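Local coordinates for protein bacterial regulatory proteins, TetR family (Nitrosomonas europaea, PDB 3NI7) that probably binds DNA as a dimeric, all-helical transcriptional regulator of the TetR family, at residues A[23-28]-A[99-104]; A[126-131]-A[154-159]. One frame throughout, in Å; residues are numbered along the deposited sequence.

Interaction 1. Residues A[23-28]-A[99-104]; sequences TSWEAV and RKVTRQ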
ATOM      1  N   THR A  23       8.463   4.799  25.438  1.00100.11           N
ATOM      2  CA  THR A  23       7.405   3.881  25.827  1.00101.86           C
ATOM      3  C   THR A  23       6.739   3.206  24.654  1.00102.00           C
ATOM      4  O   THR A  23       7.152   2.134  24.281  1.00105.44           O
ATOM      5  CB  THR A  23       6.380   4.597  26.706  1.00 99.88           C
ATOM      6  OG1 THR A  23       5.771   5.658  25.965  1.00 95.97           O
ATOM      7  CG2 THR A  23       7.097   5.158  27.830  1.00 99.51           C
ATOM      8  N   SER A  24       5.692   3.813  24.132  1.00 99.65           N
ATOM      9  CA  SER A  24       5.162   3.509  22.828  1.00100.14           C
ATOM     10  C   SER A  24       4.260   4.691  22.475  1.00 97.23           C
ATOM     11  O   SER A  24       4.102   5.622  23.255  1.00 95.93           O
ATOM     12  CB  SER A  24       4.376   2.196  22.735  1.00104.75           C
ATOM     13  OG  SER A  24       3.312   2.164  23.646  1.00105.73           O
ATOM     14  N   TRP A  25       3.708   4.665  21.274  1.00 97.58           N
ATOM     15  CA  TRP A  25       2.742   5.634  20.818  1.00 95.22           C
ATOM     16  C   TRP A  25       1.435   5.423  21.584  1.00 97.46           C
ATOM     17  O   TRP A  25       0.933   6.357  22.272  1.00 96.54           O
ATOM     18  CB  TRP A  25       2.518   5.470  19.312  1.00 96.74           C
ATOM     19  CG  TRP A  25       1.460   6.301  18.788  1.00 95.10           C
ATOM     20  CD1 TRP A  25       0.293   5.890  18.244  1.00 97.98           C
ATOM     21  CD2 TRP A  25       1.442   7.719  18.777  1.00 90.70           C
ATOM     22  NE1 TRP A  25      -0.463   6.976  17.887  1.00 96.61           N
ATOM     23  CE2 TRP A  25       0.221   8.112  18.217  1.00 91.98           C
ATOM     24  CE3 TRP A  25       2.342   8.698  19.194  1.00 87.74           C
ATOM     25  CZ2 TRP A  25      -0.126   9.440  18.067  1.00 91.59           C
ATOM     26  CZ3 TRP A  25       1.998  10.025  19.049  1.00 85.69           C
ATOM     27  CH2 TRP A  25       0.780  10.387  18.498  1.00 88.18           C
ATOM     28  N   GLU A  26       0.881   4.211  21.494  1.00101.44           N
ATOM     29  CA  GLU A  26      -0.345   3.856  22.242  1.00104.44           C
ATOM     30  C   GLU A  26      -0.354   4.381  23.671  1.00102.91           C
ATOM     31  O   GLU A  26      -1.346   4.917  24.125  1.00103.23           O
ATOM     32  CB  GLU A  26      -0.519   2.356  22.308  1.00110.14           C
ATOM     33  CG  GLU A  26      -1.759   1.919  23.041  1.00115.78           C
ATOM     34  CD  GLU A  26      -1.499   0.747  23.961  1.00122.52           C
ATOM     35  OE1 GLU A  26      -0.888  -0.264  23.497  1.00123.91           O
ATOM     36  OE2 GLU A  26      -1.925   0.847  25.146  1.00125.65           O
ATOM     37  N   ALA A  27       0.769   4.242  24.358  1.00101.92           N
ATOM     38  CA  ALA A  27       0.929   4.717  25.732  1.00101.51           C
ATOM     39  C   ALA A  27       0.871   6.250  25.898  1.00 97.97           C
ATOM     40  O   ALA A  27       0.722   6.767  27.046  1.00 97.94           O
ATOM     41  CB  ALA A  27       2.236   4.210  26.290  1.00101.99           C
ATOM     42  N   VAL A  28       0.976   6.984  24.787  1.00 94.99           N
ATOM     43  CA  VAL A  28       1.127   8.427  24.895  1.00 92.23           C
ATOM     44  C   VAL A  28      -0.197   9.126  25.195  1.00 93.03           C
ATOM     45  O   VAL A  28      -1.149   9.013  24.417  1.00 94.81           O
ATOM     46  CB  VAL A  28       1.656   9.056  23.618  1.00 89.44           C
ATOM     47  CG1 VAL A  28       1.559  10.583  23.736  1.00 88.15           C
ATOM     48  CG2 VAL A  28       3.063   8.623  23.347  1.00 88.90           C
ATOM     49  N   ARG A  99      11.504   6.740  13.186  1.00 92.20           N
ATOM     50  CA  ARG A  99      10.943   5.679  12.381  1.00 91.81           C
ATOM     51  C   ARG A  99       9.967   4.765  13.152  1.00 93.83           C
ATOM     52  O   ARG A  99       8.822   4.611  12.727  1.00 92.36           O
ATOM     53  CB  ARG A  99      12.067   4.866  11.806  1.00 93.05           C
ATOM     54  CG  ARG A  99      11.698   4.071  10.583  1.00 94.46           C
ATOM     55  CD  ARG A  99      12.988   3.635   9.803  1.00 98.27           C
ATOM     56  NE  ARG A  99      14.019   3.272  10.761  1.00102.15           N
ATOM     57  CZ  ARG A  99      13.987   2.144  11.453  1.00109.23           C
ATOM     58  NH1 ARG A  99      13.007   1.249  11.236  1.00110.92           N
ATOM     59  NH2 ARG A  99      14.933   1.901  12.363  1.00114.32           N
ATOM     60  N   LYS A 100      10.407   4.175  14.273  1.00 97.31           N
ATOM     61  CA  LYS A 100       9.544   3.272  15.086  1.00100.29           C
ATOM     62  C   LYS A 100       8.220   3.960  15.569  1.00 99.22           C
ATOM     63  O   LYS A 100       7.160   3.329  15.651  1.00100.77           O
ATOM     64  CB  LYS A 100      10.292   2.666  16.298  1.00104.43           C
ATOM     65  N   VAL A 101       8.267   5.238  15.908  1.00 96.81           N
ATOM     66  CA  VAL A 101       7.038   5.929  16.313  1.00 95.44           C
ATOM     67  C   VAL A 101       6.118   6.053  15.095  1.00 92.96           C
ATOM     68  O   VAL A 101       4.932   5.672  15.127  1.00 93.57           O
ATOM     69  CB  VAL A 101       7.363   7.316  16.857  1.00 93.93           C
ATOM     70  CG1 VAL A 101       6.133   8.175  16.944  1.00 90.99           C
ATOM     71  CG2 VAL A 101       8.044   7.181  18.180  1.00 96.96           C
ATOM     72  N   THR A 102       6.679   6.593  14.020  1.00 90.00           N
ATOM     73  CA  THR A 102       5.945   6.723  12.778  1.00 88.02           C
ATOM     74  C   THR A 102       5.298   5.401  12.416  1.00 90.42           C
ATOM     75  O   THR A 102       4.130   5.345  12.111  1.00 91.48           O
ATOM     76  CB  THR A 102       6.851   7.114  11.630  1.00 85.41           C
ATOM     77  OG1 THR A 102       7.378   8.425  11.877  1.00 84.67           O
ATOM     78  CG2 THR A 102       6.082   7.116  10.347  1.00 81.94           C
ATOM     79  N   ARG A 103       6.059   4.325  12.456  1.00 92.68           N
ATOM     80  CA  ARG A 103       5.494   3.029  12.149  1.00 95.71           C
ATOM     81  C   ARG A 103       4.289   2.793  13.028  1.00 98.33           C
ATOM     82  O   ARG A 103       3.223   2.446  12.533  1.00 99.26           O
ATOM     83  CB  ARG A 103       6.517   1.893  12.328  1.00 99.01           C
ATOM     84  CG  ARG A 103       5.944   0.499  11.985  1.00104.47           C
ATOM     85  CD  ARG A 103       6.997  -0.619  11.850  1.00110.19           C
ATOM     86  NE  ARG A 103       7.834  -0.772  13.042  1.00114.99           N
ATOM     87  CZ  ARG A 103       9.148  -0.525  13.109  1.00115.84           C
ATOM     88  NH1 ARG A 103       9.840  -0.083  12.058  1.00112.72           N
ATOM     89  NH2 ARG A 103       9.789  -0.717  14.255  1.00120.04           N
ATOM     90  N   GLN A 104       4.461   2.993  14.325  1.00100.29           N
ATOM     91  CA  GLN A 104       3.405   2.731  15.284  1.00104.01           C
ATOM     92  C   GLN A 104       2.171   3.570  14.973  1.00102.70           C
ATOM     93  O   GLN A 104       1.046   3.067  14.990  1.00104.59           O
ATOM     94  CB  GLN A 104       3.919   2.983  16.694  1.00106.23           C
ATOM     95  CG  GLN A 104       4.864   1.863  17.158  1.00110.18           C
ATOM     96  CD  GLN A 104       5.453   2.094  18.567  1.00113.15           C
ATOM     97  OE1 GLN A 104       5.828   3.215  18.919  1.00112.30           O
ATOM     98  NE2 GLN A 104       5.522   1.030  19.370  1.00115.75           N
TER

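Interaction 2. Residues A[126-131]-A[154-159]; sequences SRTVQW and TIYLMT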
ATOM      1  N   SER A 126      -3.037  11.216  -1.922  1.00 88.66           N
ATOM      2  CA  SER A 126      -3.256  11.723  -3.268  1.00 89.88           C
ATOM      3  C   SER A 126      -2.613  13.076  -3.437  1.00 89.78           C
ATOM      4  O   SER A 126      -1.838  13.278  -4.350  1.00 89.95           O
ATOM      5  CB  SER A 126      -4.731  11.815  -3.618  1.00 93.24           C
ATOM      6  OG  SER A 126      -5.312  10.536  -3.588  1.00 94.89           O
ATOM      7  N   ARG A 127      -2.890  14.010  -2.539  1.00 91.43           N
ATOM      8  CA  ARG A 127      -2.299  15.346  -2.699  1.00 91.93           C
ATOM      9  C   ARG A 127      -0.801  15.216  -2.739  1.00 88.60           C
ATOM     10  O   ARG A 127      -0.129  15.879  -3.522  1.00 88.38           O
ATOM     11  CB  ARG A 127      -2.650  16.306  -1.572  1.00 93.01           C
ATOM     12  CG  ARG A 127      -2.210  17.787  -1.945  1.00 99.86           C
ATOM     13  CD  ARG A 127      -2.367  18.817  -0.774  1.00107.17           C
ATOM     14  NE  ARG A 127      -2.239  20.242  -1.169  1.00113.61           N
ATOM     15  CZ  ARG A 127      -1.087  20.911  -1.318  1.00115.90           C
ATOM     16  NH1 ARG A 127       0.091  20.299  -1.144  1.00113.88           N
ATOM     17  NH2 ARG A 127      -1.110  22.202  -1.653  1.00119.30           N
ATOM     18  N   THR A 128      -0.281  14.376  -1.855  1.00 86.39           N
ATOM     19  CA  THR A 128       1.177  14.226  -1.733  1.00 84.73           C
ATOM     20  C   THR A 128       1.776  13.724  -3.036  1.00 84.43           C
ATOM     21  O   THR A 128       2.694  14.318  -3.610  1.00 85.06           O
ATOM     22  CB  THR A 128       1.559  13.253  -0.614  1.00 83.16           C
ATOM     23  OG1 THR A 128       0.790  13.521   0.583  1.00 85.62           O
ATOM     24  CG2 THR A 128       3.006  13.406  -0.328  1.00 81.45           C
ATOM     25  N   VAL A 129       1.183  12.651  -3.531  1.00 84.57           N
ATOM     26  CA  VAL A 129       1.595  12.079  -4.771  1.00 84.28           C
ATOM     27  C   VAL A 129       1.461  13.078  -5.888  1.00 86.14           C
ATOM     28  O   VAL A 129       2.315  13.129  -6.782  1.00 86.75           O
ATOM     29  CB  VAL A 129       0.785  10.795  -5.073  1.00 85.75           C
ATOM     30  CG1 VAL A 129       0.756  10.445  -6.602  1.00 85.57           C
ATOM     31  CG2 VAL A 129       1.365   9.630  -4.233  1.00 84.24           C
ATOM     32  N   GLN A 130       0.387  13.848  -5.898  1.00 87.54           N
ATOM     33  CA  GLN A 130       0.160  14.722  -7.055  1.00 90.21           C
ATOM     34  C   GLN A 130       1.030  15.944  -6.960  1.00 90.06           C
ATOM     35  O   GLN A 130       1.432  16.523  -7.968  1.00 92.27           O
ATOM     36  CB  GLN A 130      -1.280  15.096  -7.149  1.00 93.19           C
ATOM     37  CG  GLN A 130      -2.115  13.904  -7.517  1.00 95.65           C
ATOM     38  CD  GLN A 130      -3.553  14.187  -7.453  1.00100.87           C
ATOM     39  OE1 GLN A 130      -3.958  15.265  -7.013  1.00105.68           O
ATOM     40  NE2 GLN A 130      -4.358  13.233  -7.903  1.00105.15           N
ATOM     41  N   TRP A 131       1.359  16.270  -5.718  1.00 87.90           N
ATOM     42  CA  TRP A 131       2.203  17.384  -5.378  1.00 87.57           C
ATOM     43  C   TRP A 131       3.635  17.056  -5.769  1.00 86.73           C
ATOM     44  O   TRP A 131       4.349  17.907  -6.285  1.00 89.48           O
ATOM     45  CB  TRP A 131       2.136  17.652  -3.854  1.00 85.38           C
ATOM     46  CG  TRP A 131       2.946  18.813  -3.489  1.00 84.54           C
ATOM     47  CD1 TRP A 131       2.530  20.068  -3.444  1.00 87.17           C
ATOM     48  CD2 TRP A 131       4.346  18.850  -3.215  1.00 82.92           C
ATOM     49  NE1 TRP A 131       3.557  20.908  -3.148  1.00 87.58           N
ATOM     50  CE2 TRP A 131       4.695  20.168  -3.012  1.00 84.83           C
ATOM     51  CE3 TRP A 131       5.340  17.889  -3.136  1.00 82.04           C
ATOM     52  CZ2 TRP A 131       5.984  20.563  -2.699  1.00 85.41           C
ATOM     53  CZ3 TRP A 131       6.624  18.288  -2.823  1.00 81.36           C
ATOM     54  CH2 TRP A 131       6.928  19.610  -2.618  1.00 82.94           C
ATOM     55  N   THR A 154       1.757   3.556  -6.422  1.00 85.11           N
ATOM     56  CA  THR A 154       2.026   2.225  -5.954  1.00 86.88           C
ATOM     57  C   THR A 154       3.435   2.187  -5.462  1.00 84.18           C
ATOM     58  O   THR A 154       3.738   1.503  -4.509  1.00 84.30           O
ATOM     59  CB  THR A 154       1.826   1.228  -7.033  1.00 90.52           C
ATOM     60  OG1 THR A 154       0.428   1.237  -7.392  1.00 95.14           O
ATOM     61  CG2 THR A 154       2.242  -0.165  -6.550  1.00 93.14           C
ATOM     62  N   ILE A 155       4.299   2.966  -6.090  1.00 82.45           N
ATOM     63  CA  ILE A 155       5.699   2.987  -5.666  1.00 81.47           C
ATOM     64  C   ILE A 155       5.861   3.721  -4.359  1.00 79.68           C
ATOM     65  O   ILE A 155       6.618   3.307  -3.466  1.00 79.30           O
ATOM     66  CB  ILE A 155       6.659   3.590  -6.740  1.00 80.86           C
ATOM     67  CG1 ILE A 155       6.750   2.658  -7.987  1.00 83.17           C
ATOM     68  CG2 ILE A 155       8.055   3.750  -6.161  1.00 78.67           C
ATOM     69  CD1 ILE A 155       7.225   3.341  -9.314  1.00 81.99           C
ATOM     70  N   TYR A 156       5.160   4.828  -4.232  1.00 79.30           N
ATOM     71  CA  TYR A 156       5.338   5.642  -3.028  1.00 78.32           C
ATOM     72  C   TYR A 156       4.793   4.896  -1.820  1.00 78.81           C
ATOM     73  O   TYR A 156       5.465   4.716  -0.833  1.00 77.79           O
ATOM     74  CB  TYR A 156       4.762   6.984  -3.248  1.00 77.53           C
ATOM     75  CG  TYR A 156       4.547   7.802  -2.048  1.00 80.19           C
ATOM     76  CD1 TYR A 156       5.539   8.632  -1.523  1.00 81.20           C
ATOM     77  CD2 TYR A 156       3.280   7.843  -1.474  1.00 86.62           C
ATOM     78  CE1 TYR A 156       5.275   9.442  -0.391  1.00 82.28           C
ATOM     79  CE2 TYR A 156       3.011   8.621  -0.362  1.00 86.92           C
ATOM     80  CZ  TYR A 156       3.992   9.413   0.165  1.00 86.37           C
ATOM     81  OH  TYR A 156       3.574  10.161   1.243  1.00 90.83           O
ATOM     82  N   LEU A 157       3.645   4.302  -1.976  1.00 81.45           N
ATOM     83  CA  LEU A 157       3.174   3.381  -0.966  1.00 84.35           C
ATOM     84  C   LEU A 157       4.170   2.285  -0.608  1.00 86.18           C
ATOM     85  O   LEU A 157       4.507   2.107   0.547  1.00 85.87           O
ATOM     86  CB  LEU A 157       1.865   2.736  -1.420  1.00 87.56           C
ATOM     87  CG  LEU A 157       0.709   3.720  -1.298  1.00 87.15           C
ATOM     88  CD1 LEU A 157      -0.602   3.041  -1.474  1.00 91.12           C
ATOM     89  CD2 LEU A 157       0.757   4.300   0.027  1.00 84.75           C
HETATM   90  N   MSE A 158       4.625   1.528  -1.596  1.00 88.74           N
HETATM   91  CA  MSE A 158       5.453   0.352  -1.300  1.00 92.02           C
HETATM   92  C   MSE A 158       6.749   0.732  -0.624  1.00 89.35           C
HETATM   93  O   MSE A 158       7.144   0.136   0.387  1.00 90.18           O
HETATM   94  CB  MSE A 158       5.814  -0.376  -2.549  1.00 94.66           C
HETATM   95  CG  MSE A 158       4.981  -1.574  -2.875  1.00105.29           C
HETATM   96 SE   MSE A 158       6.010  -2.434  -4.419  1.00127.44          SE
HETATM   97  CE  MSE A 158       4.985  -4.145  -4.543  1.00129.51           C
ATOM     98  N   THR A 159       7.396   1.751  -1.164  1.00 86.20           N
ATOM     99  CA  THR A 159       8.640   2.196  -0.591  1.00 84.97           C
ATOM    100  C   THR A 159       8.424   2.536   0.869  1.00 85.68           C
ATOM    101  O   THR A 159       9.243   2.196   1.723  1.00 86.06           O
ATOM    102  CB  THR A 159       9.129   3.422  -1.279  1.00 82.63           C
ATOM    103  OG1 THR A 159       9.194   3.151  -2.667  1.00 83.97           O
ATOM    104  CG2 THR A 159      10.501   3.800  -0.800  1.00 80.48           C
TER

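Interaction 1. Residues A[23-28]-A[99-104]
The carbonyl O of Trp25, which meets both Val101 and Gln104 of helix 99-108, is gripped twice. Val28 N donates to it at 2.6 Å, closing the type I turn from Trp25 to Val28, and Lys51 NZ supplies a second bond while also forming a cation-pi contact with the Trp25 ring. The amide nitrogen of the same residue serves the contact itself: Trp25 N gives a weak hydrogen bond to Gln104 OE1 at 3.5 Å, bent to 143° at the hydrogen. Gln104 gets there by stretching straight beyond CG (chi2 178°), so that its amide spans the gap from helix 99-108 to the loop backbone. At the root of that chain, Gln104 CB lies against Trp25 CB at 3.9 Å, and at its end Gln104 NE2 approaches Ser24 CB at 3.7 Å. The OG of Ser24 turns back to accept a weak bond from Ala27 N. The indole of Trp25 projects beside the helix with CG anti to the backbone N (chi1 174°), and Trp25 CE3 comes within 4.4 Å of Val101 CG1. Ala20 of helix 7-22 touches both Trp25 and Val101 at this small apolar patch. The loop leads from helix 7-22 into helix 30-36, the first helix of the predicted helix-turn-helix, whereas helix 99-108 comes later, after helices 51-69 and 80-96; as in TetR-family regulators, this is where the N-terminal, probably DNA-binding, domain rests on the C-terminal helical domain.

Interaction 2. Residues A[126-131]-A[154-159]
Tyr156 extends from helix 149-164 and lies across Thr128 and at a slant to Val129 of helix 115-135, meeting the first through OH and CZ and the second through CD2. The side chains of Thr128 and Tyr156 stand at about a right angle: Thr128 CG2 touches Tyr156 OH at 3.6 Å and reaches CZ at 4.1 Å. Val129 approaches obliquely, its CG2 packing on Tyr156 CD2 at 3.8 Å. Tyr156 has CG anti to the backbone N (chi1 165°), which carries the ring off its own helix and onto the neighbour. Thr128 presents its methyl rather than its hydroxyl because CG2 is the branch anti to the backbone N, while OG1 bonds to Arg124 O one turn earlier in the same helix. Trp91, its plane at about 45° to the ring, and Ile88, both of helix 80-96, also touch Tyr156. The two helices also line the dimer interface: Ser126 OG bonds to Thr151 OG1 of the second subunit, and Leu157 packs on Leu157 of that subunit. With no hydrogen bond crossing between the segments and all three touching residues buried, the pairing rests on van der Waals contact: with Thr128 OG1 bonded within its own helix, its methyl is what meets the tyrosine hydroxyl, and the apolar contact with the ring comes mainly from Val129.

How the interactions relate
From the N terminus, helix 7-22 runs into loop 23-28, where interaction 1 opens. The chain then passes through the predicted helix-turn-helix and helices 51-69 and 80-96 before residues 99-104 close this 70-residue excursion. Interaction 2 follows in series, neither nested nor crossing: residues 154-159 return to 126-131 after 22 residues, part of them unmodelled. The contacts lie on opposite sides of the chain's centre, with centres about 23 Å apart and nearest atoms about 9 Å apart. Helix 51-69 borders both, Trp58 bonding to Thr102 and Met66 touching Thr128. Interaction 1 ties the N-terminal domain to the C-terminal helical domain; interaction 2 joins two helices at the dimer interface.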